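Local coordinates for protein octaprenyl-diphosphate synthase (Roseobacter denitrificans, PDB 4JXN) that probably makes all-trans-octaprenyl diphosphate, the precursor of the quinone side chain, by adding five isopentenyl diphosphate units to farnesyl diphosphate with magnesium, at residues R128-M133 against R140-L145; S27-E32 against F75-A80. All coordinates share one frame; numbering follows the deposited sequence.

Contact 1 of 2, residues R128-M133 against R140-L145; sequences RSFQLM and RVLDIL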
ATOM      1  N   ARG A 128       4.260   1.963   7.334  1.00 53.53           N
ATOM      2  CA  ARG A 128       4.940   1.629   8.586  1.00 59.38           C
ATOM      3  C   ARG A 128       5.653   0.273   8.521  1.00 72.66           C
ATOM      4  O   ARG A 128       6.761   0.127   9.041  1.00 60.70           O
ATOM      5  CB  ARG A 128       3.955   1.653   9.751  1.00 67.89           C
ATOM      6  CG  ARG A 128       3.492   3.051  10.120  1.00105.24           C
ATOM      7  CD  ARG A 128       4.523   3.768  10.969  1.00 90.47           C
ATOM      8  NE  ARG A 128       4.367   5.217  10.893  1.00112.29           N
ATOM      9  CZ  ARG A 128       4.959   6.083  11.712  1.00116.08           C
ATOM     10  NH1 ARG A 128       5.765   5.663  12.685  1.00105.10           N
ATOM     11  NH2 ARG A 128       4.741   7.384  11.555  1.00105.63           N
ATOM     12  N   SER A 129       5.033  -0.707   7.864  1.00 54.55           N
ATOM     13  CA  SER A 129       5.667  -2.015   7.679  1.00 70.81           C
ATOM     14  C   SER A 129       6.997  -1.890   6.915  1.00 58.73           C
ATOM     15  O   SER A 129       7.958  -2.592   7.193  1.00 58.79           O
ATOM     16  CB  SER A 129       4.710  -2.975   6.963  1.00 50.41           C
ATOM     17  OG  SER A 129       4.578  -2.680   5.583  1.00 70.62           O
ATOM     18  N   PHE A 130       7.031  -0.952   5.977  1.00 59.95           N
ATOM     19  CA  PHE A 130       8.147  -0.760   5.061  1.00 56.14           C
ATOM     20  C   PHE A 130       9.331  -0.117   5.786  1.00 52.04           C
ATOM     21  O   PHE A 130      10.495  -0.528   5.626  1.00 50.85           O
ATOM     22  CB  PHE A 130       7.623   0.084   3.878  1.00 74.70           C
ATOM     23  CG  PHE A 130       8.645   0.421   2.836  1.00 82.22           C
ATOM     24  CD1 PHE A 130       9.735  -0.401   2.586  1.00 80.93           C
ATOM     25  CD2 PHE A 130       8.480   1.566   2.067  1.00 85.59           C
ATOM     26  CE1 PHE A 130      10.656  -0.067   1.610  1.00127.18           C
ATOM     27  CE2 PHE A 130       9.394   1.899   1.084  1.00 87.97           C
ATOM     28  CZ  PHE A 130      10.484   1.081   0.858  1.00 94.93           C
ATOM     29  N   GLN A 131       9.012   0.881   6.601  1.00 52.69           N
ATOM     30  CA  GLN A 131       9.966   1.499   7.515  1.00 66.99           C
ATOM     31  C   GLN A 131      10.674   0.489   8.410  1.00 75.80           C
ATOM     32  O   GLN A 131      11.892   0.569   8.583  1.00 61.38           O
ATOM     33  CB  GLN A 131       9.248   2.516   8.404  1.00 55.11           C
ATOM     34  CG  GLN A 131       8.867   3.798   7.690  1.00 65.34           C
ATOM     35  CD  GLN A 131       8.203   4.800   8.615  1.00143.06           C
ATOM     36  OE1 GLN A 131       7.178   4.510   9.250  1.00 68.27           O
ATOM     37  NE2 GLN A 131       8.784   5.992   8.695  1.00 64.59           N
ATOM     38  N   LEU A 132       9.900  -0.430   8.994  1.00 67.57           N
ATOM     39  CA  LEU A 132      10.447  -1.499   9.862  1.00 62.38           C
ATOM     40  C   LEU A 132      11.429  -2.444   9.148  1.00 55.97           C
ATOM     41  O   LEU A 132      12.501  -2.740   9.683  1.00 58.48           O
ATOM     42  CB  LEU A 132       9.315  -2.319  10.512  1.00 61.83           C
ATOM     43  CG  LEU A 132       8.611  -1.633  11.687  1.00 60.50           C
ATOM     44  CD1 LEU A 132       7.229  -2.216  11.961  1.00 74.09           C
ATOM     45  CD2 LEU A 132       9.479  -1.715  12.930  1.00 63.03           C
ATOM     46  N   MET A 133      11.083  -2.909   7.947  1.00 58.58           N
ATOM     47  CA  MET A 133      11.998  -3.815   7.221  1.00 60.63           C
ATOM     48  C   MET A 133      13.281  -3.089   6.817  1.00 58.60           C
ATOM     49  O   MET A 133      14.370  -3.669   6.856  1.00 63.10           O
ATOM     50  CB  MET A 133      11.377  -4.437   5.958  1.00 79.33           C
ATOM     51  CG  MET A 133       9.886  -4.246   5.745  1.00 65.06           C
ATOM     52  SD  MET A 133       9.343  -5.003   4.194  1.00 65.73           S
ATOM     53  CE  MET A 133       7.740  -4.221   3.963  1.00 70.40           C
ATOM     54  N   ARG A 140      18.012  -8.598   1.166  1.00 55.52           N
ATOM     55  CA  ARG A 140      17.436  -9.918   0.931  0.50 78.90           C
ATOM     56  C   ARG A 140      16.015 -10.061   1.490  1.00 46.21           C
ATOM     57  O   ARG A 140      15.125 -10.533   0.778  1.00 71.46           O
ATOM     58  CB  ARG A 140      18.328 -11.006   1.523  0.50 50.41           C
ATOM     59  CG  ARG A 140      17.894 -12.418   1.154  0.50 56.28           C
ATOM     60  CD  ARG A 140      18.876 -13.132   0.243  0.50 85.28           C
ATOM     61  NE  ARG A 140      18.831 -14.567   0.505  0.50 69.20           N
ATOM     62  CZ  ARG A 140      19.417 -15.141   1.549  0.50 43.09           C
ATOM     63  NH1 ARG A 140      20.105 -14.403   2.402  0.50 51.47           N
ATOM     64  NH2 ARG A 140      19.329 -16.448   1.735  0.50 61.26           N
ATOM     65  N   VAL A 141      15.793  -9.667   2.753  1.00 60.00           N
ATOM     66  CA  VAL A 141      14.439  -9.804   3.354  1.00 49.91           C
ATOM     67  C   VAL A 141      13.457  -8.833   2.706  1.00 39.68           C
ATOM     68  O   VAL A 141      12.245  -9.090   2.654  1.00 67.39           O
ATOM     69  CB  VAL A 141      14.367  -9.614   4.906  1.00 53.78           C
ATOM     70  CG1 VAL A 141      15.442 -10.420   5.627  1.00 59.17           C
ATOM     71  CG2 VAL A 141      14.400  -8.152   5.317  1.00 76.74           C
ATOM     72  N   LEU A 142      13.988  -7.701   2.254  1.00 58.06           N
ATOM     73  CA  LEU A 142      13.199  -6.675   1.582  1.00 56.78           C
ATOM     74  C   LEU A 142      12.742  -7.216   0.257  1.00 57.53           C
ATOM     75  O   LEU A 142      11.574  -7.067  -0.117  1.00 52.41           O
ATOM     76  CB  LEU A 142      14.027  -5.399   1.373  1.00 73.26           C
ATOM     77  CG  LEU A 142      14.112  -4.520   2.625  1.00 55.23           C
ATOM     78  CD1 LEU A 142      15.355  -3.638   2.650  1.00 90.67           C
ATOM     79  CD2 LEU A 142      12.844  -3.680   2.732  1.00 80.29           C
ATOM     80  N   ASP A 143      13.662  -7.859  -0.455  1.00 47.11           N
ATOM     81  CA  ASP A 143      13.296  -8.531  -1.682  1.00 60.30           C
ATOM     82  C   ASP A 143      12.195  -9.537  -1.402  1.00 54.43           C
ATOM     83  O   ASP A 143      11.194  -9.567  -2.105  1.00 58.79           O
ATOM     84  CB  ASP A 143      14.481  -9.246  -2.317  1.00 52.41           C
ATOM     85  CG  ASP A 143      14.283  -9.501  -3.809  1.00129.28           C
ATOM     86  OD1 ASP A 143      13.981  -8.543  -4.557  1.00 89.43           O
ATOM     87  OD2 ASP A 143      14.443 -10.660  -4.241  1.00 97.15           O
ATOM     88  N   ILE A 144      12.390 -10.348  -0.370  1.00 64.33           N
ATOM     89  CA  ILE A 144      11.451 -11.420  -0.044  1.00 41.03           C
ATOM     90  C   ILE A 144      10.064 -10.842   0.232  1.00 57.03           C
ATOM     91  O   ILE A 144       9.088 -11.278  -0.358  1.00 52.15           O
ATOM     92  CB  ILE A 144      11.984 -12.269   1.127  1.00 57.42           C
ATOM     93  CG1 ILE A 144      13.189 -13.097   0.635  1.00 50.07           C
ATOM     94  CG2 ILE A 144      10.897 -13.180   1.685  1.00 59.49           C
ATOM     95  CD1 ILE A 144      13.995 -13.750   1.731  1.00 61.94           C
ATOM     96  N   LEU A 145       9.997  -9.830   1.082  1.00 56.54           N
ATOM     97  CA  LEU A 145       8.728  -9.189   1.414  1.00 70.10           C
ATOM     98  C   LEU A 145       8.178  -8.301   0.292  1.00 77.19           C
ATOM     99  O   LEU A 145       6.958  -8.076   0.225  1.00 71.30           O
ATOM    100  CB  LEU A 145       8.861  -8.381   2.717  1.00 52.65           C
ATOM    101  CG  LEU A 145       8.883  -9.251   3.985  1.00 45.00           C
ATOM    102  CD1 LEU A 145       9.367  -8.436   5.173  1.00 74.63           C
ATOM    103  CD2 LEU A 145       7.520  -9.884   4.274  1.00 67.78           C
TER
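Two consecutive helices run nearly antiparallel (153°), with the axes of segments 128-133 and 140-145 approaching to 10.9 Å, and their nearest CA atoms are those of M133 and L142, 6.4 Å apart. M133 points into the space between the helices and touches both L142 and L145. Its first torsion is almost eclipsed (chi1 -10°), with CG close over the backbone N; beyond CG the chain is extended and carries the sulfur to L145. There SD lies 3.6 Å from CD1 and 3.7 Å from CB of L145, so the thioether rests against that leucine. Nearer the backbone, CB of M133 takes CD2 of L142 at 3.6 Å. That same methyl faces the edge of the F130 ring, near the ring plane, with CE1 of F130 4.4 Å from CD2 of L142. F130 of the second subunit meets its counterpart edge-to-face and also packs on M133 and L142, while T82 of helix 75-94 touches M133. Alongside, Q131 hydrogen-bonds N147 of the second subunit. The contact joins the arms of a helical hairpin at the dimer interface. With every touching group apolar and buried, it depends on van der Waals fit and exclusion of water.

Contact 2 of 2, residues S27-E32 against F75-A80; sequences STLIRE and FHINLA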
ATOM      1  N   SER A  27       4.185  -6.722  19.845  1.00 75.23           N
ATOM      2  CA  SER A  27       2.899  -6.026  20.022  1.00 95.35           C
ATOM      3  C   SER A  27       3.066  -4.647  20.656  1.00 69.03           C
ATOM      4  O   SER A  27       2.175  -3.800  20.556  1.00 75.53           O
ATOM      5  CB  SER A  27       1.927  -6.872  20.844  1.00 64.78           C
ATOM      6  OG  SER A  27       1.629  -8.072  20.147  1.00 98.78           O
ATOM      7  N   THR A  28       4.205  -4.452  21.317  1.00 64.80           N
ATOM      8  CA  THR A  28       4.680  -3.134  21.725  1.00 68.42           C
ATOM      9  C   THR A  28       5.039  -2.238  20.534  1.00 59.34           C
ATOM     10  O   THR A  28       4.726  -1.047  20.530  1.00 91.74           O
ATOM     11  CB  THR A  28       5.903  -3.242  22.657  1.00 98.74           C
ATOM     12  OG1 THR A  28       5.778  -4.407  23.481  1.00 97.04           O
ATOM     13  CG2 THR A  28       6.009  -2.009  23.541  1.00 84.95           C
ATOM     14  N   LEU A  29       5.696  -2.815  19.528  1.00129.46           N
ATOM     15  CA  LEU A  29       6.110  -2.067  18.350  1.00 63.50           C
ATOM     16  C   LEU A  29       4.878  -1.666  17.555  1.00 66.49           C
ATOM     17  O   LEU A  29       4.637  -0.476  17.346  1.00 65.89           O
ATOM     18  CB  LEU A  29       7.106  -2.874  17.498  1.00 88.57           C
ATOM     19  CG  LEU A  29       8.394  -2.126  17.114  1.00 98.23           C
ATOM     20  CD1 LEU A  29       9.110  -1.595  18.353  1.00128.90           C
ATOM     21  CD2 LEU A  29       9.325  -3.016  16.297  1.00 61.56           C
ATOM     22  N   ILE A  30       4.082  -2.661  17.165  1.00 45.98           N
ATOM     23  CA  ILE A  30       2.787  -2.433  16.520  1.00 92.44           C
ATOM     24  C   ILE A  30       2.036  -1.277  17.198  1.00 65.48           C
ATOM     25  O   ILE A  30       1.530  -0.381  16.513  1.00101.66           O
ATOM     26  CB  ILE A  30       1.911  -3.713  16.498  1.00101.14           C
ATOM     27  CG1 ILE A  30       2.586  -4.819  15.667  1.00 89.47           C
ATOM     28  CG2 ILE A  30       0.518  -3.405  15.941  1.00 74.27           C
ATOM     29  CD1 ILE A  30       1.937  -6.186  15.785  1.00126.52           C
ATOM     30  N   ARG A  31       1.985  -1.286  18.531  1.00165.01           N
ATOM     31  CA  ARG A  31       1.356  -0.198  19.287  1.00 99.53           C
ATOM     32  C   ARG A  31       2.066   1.137  19.030  1.00177.40           C
ATOM     33  O   ARG A  31       1.423   2.099  18.598  1.00 80.68           O
ATOM     34  CB  ARG A  31       1.337  -0.506  20.790  1.00112.04           C
ATOM     35  N   GLU A  32       3.381   1.174  19.265  1.00 63.04           N
ATOM     36  CA  GLU A  32       4.189   2.412  19.147  1.00 69.29           C
ATOM     37  C   GLU A  32       4.286   3.005  17.708  1.00120.28           C
ATOM     38  O   GLU A  32       4.417   4.221  17.539  1.00 85.39           O
ATOM     39  CB  GLU A  32       5.594   2.175  19.753  1.00 49.45           C
ATOM     40  CG  GLU A  32       6.753   2.826  19.008  1.00107.36           C
ATOM     41  CD  GLU A  32       8.086   2.199  19.363  1.00154.33           C
ATOM     42  OE1 GLU A  32       8.292   1.889  20.558  1.00 56.33           O
ATOM     43  OE2 GLU A  32       8.917   2.013  18.440  1.00 75.38           O
ATOM     44  N   PHE A  75      16.152  -7.744  15.054  1.00 70.69           N
ATOM     45  CA  PHE A  75      15.357  -7.421  13.862  1.00 66.36           C
ATOM     46  C   PHE A  75      14.218  -8.395  13.550  1.00 77.79           C
ATOM     47  O   PHE A  75      13.276  -8.030  12.847  1.00 73.03           O
ATOM     48  CB  PHE A  75      16.279  -7.226  12.659  1.00 71.43           C
ATOM     49  CG  PHE A  75      17.222  -6.055  12.811  1.00 72.44           C
ATOM     50  CD1 PHE A  75      16.745  -4.802  13.207  1.00 58.54           C
ATOM     51  CD2 PHE A  75      18.580  -6.199  12.563  1.00 57.07           C
ATOM     52  CE1 PHE A  75      17.605  -3.727  13.352  1.00 74.87           C
ATOM     53  CE2 PHE A  75      19.443  -5.125  12.707  1.00 79.04           C
ATOM     54  CZ  PHE A  75      18.955  -3.891  13.098  1.00 60.69           C
ATOM     55  N   HIS A  76      14.297  -9.616  14.076  1.00 55.91           N
ATOM     56  CA  HIS A  76      13.179 -10.577  14.023  1.00 55.12           C
ATOM     57  C   HIS A  76      11.892  -9.973  14.589  1.00 44.91           C
ATOM     58  O   HIS A  76      10.788 -10.257  14.107  1.00 58.02           O
ATOM     59  CB  HIS A  76      13.559 -11.892  14.723  1.00 65.41           C
ATOM     60  CG  HIS A  76      13.873 -11.749  16.180  1.00 75.76           C
ATOM     61  ND1 HIS A  76      13.311 -12.563  17.141  1.00 80.24           N
ATOM     62  CD2 HIS A  76      14.684 -10.891  16.844  1.00 63.46           C
ATOM     63  CE1 HIS A  76      13.766 -12.213  18.332  1.00 63.61           C
ATOM     64  NE2 HIS A  76      14.598 -11.201  18.179  1.00 94.74           N
ATOM     65  N   ILE A  77      12.059  -9.091  15.572  1.00 63.35           N
ATOM     66  CA  ILE A  77      10.961  -8.300  16.125  1.00 50.06           C
ATOM     67  C   ILE A  77      10.401  -7.328  15.084  1.00 64.39           C
ATOM     68  O   ILE A  77       9.170  -7.211  14.895  1.00 45.23           O
ATOM     69  CB  ILE A  77      11.427  -7.489  17.362  1.00 75.88           C
ATOM     70  CG1 ILE A  77      12.105  -8.395  18.393  1.00 80.44           C
ATOM     71  CG2 ILE A  77      10.251  -6.779  18.022  1.00 59.12           C
ATOM     72  CD1 ILE A  77      11.238  -9.557  18.845  1.00 70.03           C
ATOM     73  N   ASN A  78      11.300  -6.627  14.399  1.00 47.51           N
ATOM     74  CA  ASN A  78      10.868  -5.729  13.310  1.00 49.41           C
ATOM     75  C   ASN A  78      10.082  -6.520  12.274  1.00 61.50           C
ATOM     76  O   ASN A  78       8.969  -6.149  11.875  1.00 49.10           O
ATOM     77  CB  ASN A  78      12.058  -5.060  12.613  1.00 59.78           C
ATOM     78  CG  ASN A  78      12.947  -4.266  13.563  1.00 68.74           C
ATOM     79  OD1 ASN A  78      13.082  -4.590  14.741  1.00 83.49           O
ATOM     80  ND2 ASN A  78      13.573  -3.222  13.034  1.00 76.18           N
ATOM     81  N   LEU A  79      10.674  -7.631  11.847  1.00 51.68           N
ATOM     82  CA  LEU A  79      10.108  -8.424  10.767  1.00 72.38           C
ATOM     83  C   LEU A  79       8.763  -9.043  11.122  1.00 42.02           C
ATOM     84  O   LEU A  79       7.889  -9.139  10.274  1.00 52.71           O
ATOM     85  CB  LEU A  79      11.101  -9.504  10.345  1.00 49.33           C
ATOM     86  CG  LEU A  79      12.375  -8.938   9.727  1.00 61.25           C
ATOM     87  CD1 LEU A  79      13.360 -10.060   9.411  1.00 62.11           C
ATOM     88  CD2 LEU A  79      12.012  -8.118   8.494  1.00 59.69           C
ATOM     89  N   ALA A  80       8.604  -9.480  12.365  1.00 49.40           N
ATOM     90  CA  ALA A  80       7.337 -10.058  12.773  1.00 51.11           C
ATOM     91  C   ALA A  80       6.269  -8.965  12.877  1.00 56.29           C
ATOM     92  O   ALA A  80       5.114  -9.201  12.549  1.00 56.52           O
ATOM     93  CB  ALA A  80       7.487 -10.810  14.085  1.00 53.80           C
TER
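L29 reaches from helix 9-34 to the first turns of helix 75-94, and its CA is 7.8 Å from that of N78, the nearest such pair. The CB of L29 points at the other helix yet stays about 5.0 Å from CG2 of I77. At CG the chain divides. Chi1 of -129°, far from a staggered value, together with chi2 of 55°, directs CD2 at helix 75-94 and CD1 along the side of E32. There CD1 of L29 lies alongside the carboxylate, 3.6 Å from OE2 of E32. CD2 does the reaching: it lies 4.2 Å from CG2 of I77 and 4.3 Å from CA of N78, settling over the backbone between these neighbours. The contact is part of the packing of the N-terminal helix on the all-helical isoprenoid synthase fold, in which helix 75-94 also borders helices 57-68 and 170-196. I77 offers L29 its CG2 branch, while CD1 bends back over one face of the H76 ring, 3.7 Å above the plane and offset toward the rim. D22 and V26, earlier on helix 9-34, also touch I77. The N78 amide is a looser neighbour, its OD1 4.4 Å from CD2 of L29, and its CG sits in the plane of the F75 ring, at the edge.

Contact 2 closes before contact 1 opens along the chain, and their centres lie about 12 Å apart on the same side of the chain's centre. Helix 75-94, which carries one segment of contact 2, is followed by helix 116-134, which carries one of contact 1, and the two patches join directly. CD2 of L132 packs 3.6 Å from CD2 of L29, and CG2 of V141 lies 4.0 Å from CD2 of L79. Four helices, 9-34, 75-94, 116-134 and 139-162, thus share one apolar cluster. It grades from a partly exposed margin at contact 2, untouched by the other subunit, to the buried dimer interface at contact 1, linking the N-terminal helix to the subunit boundary.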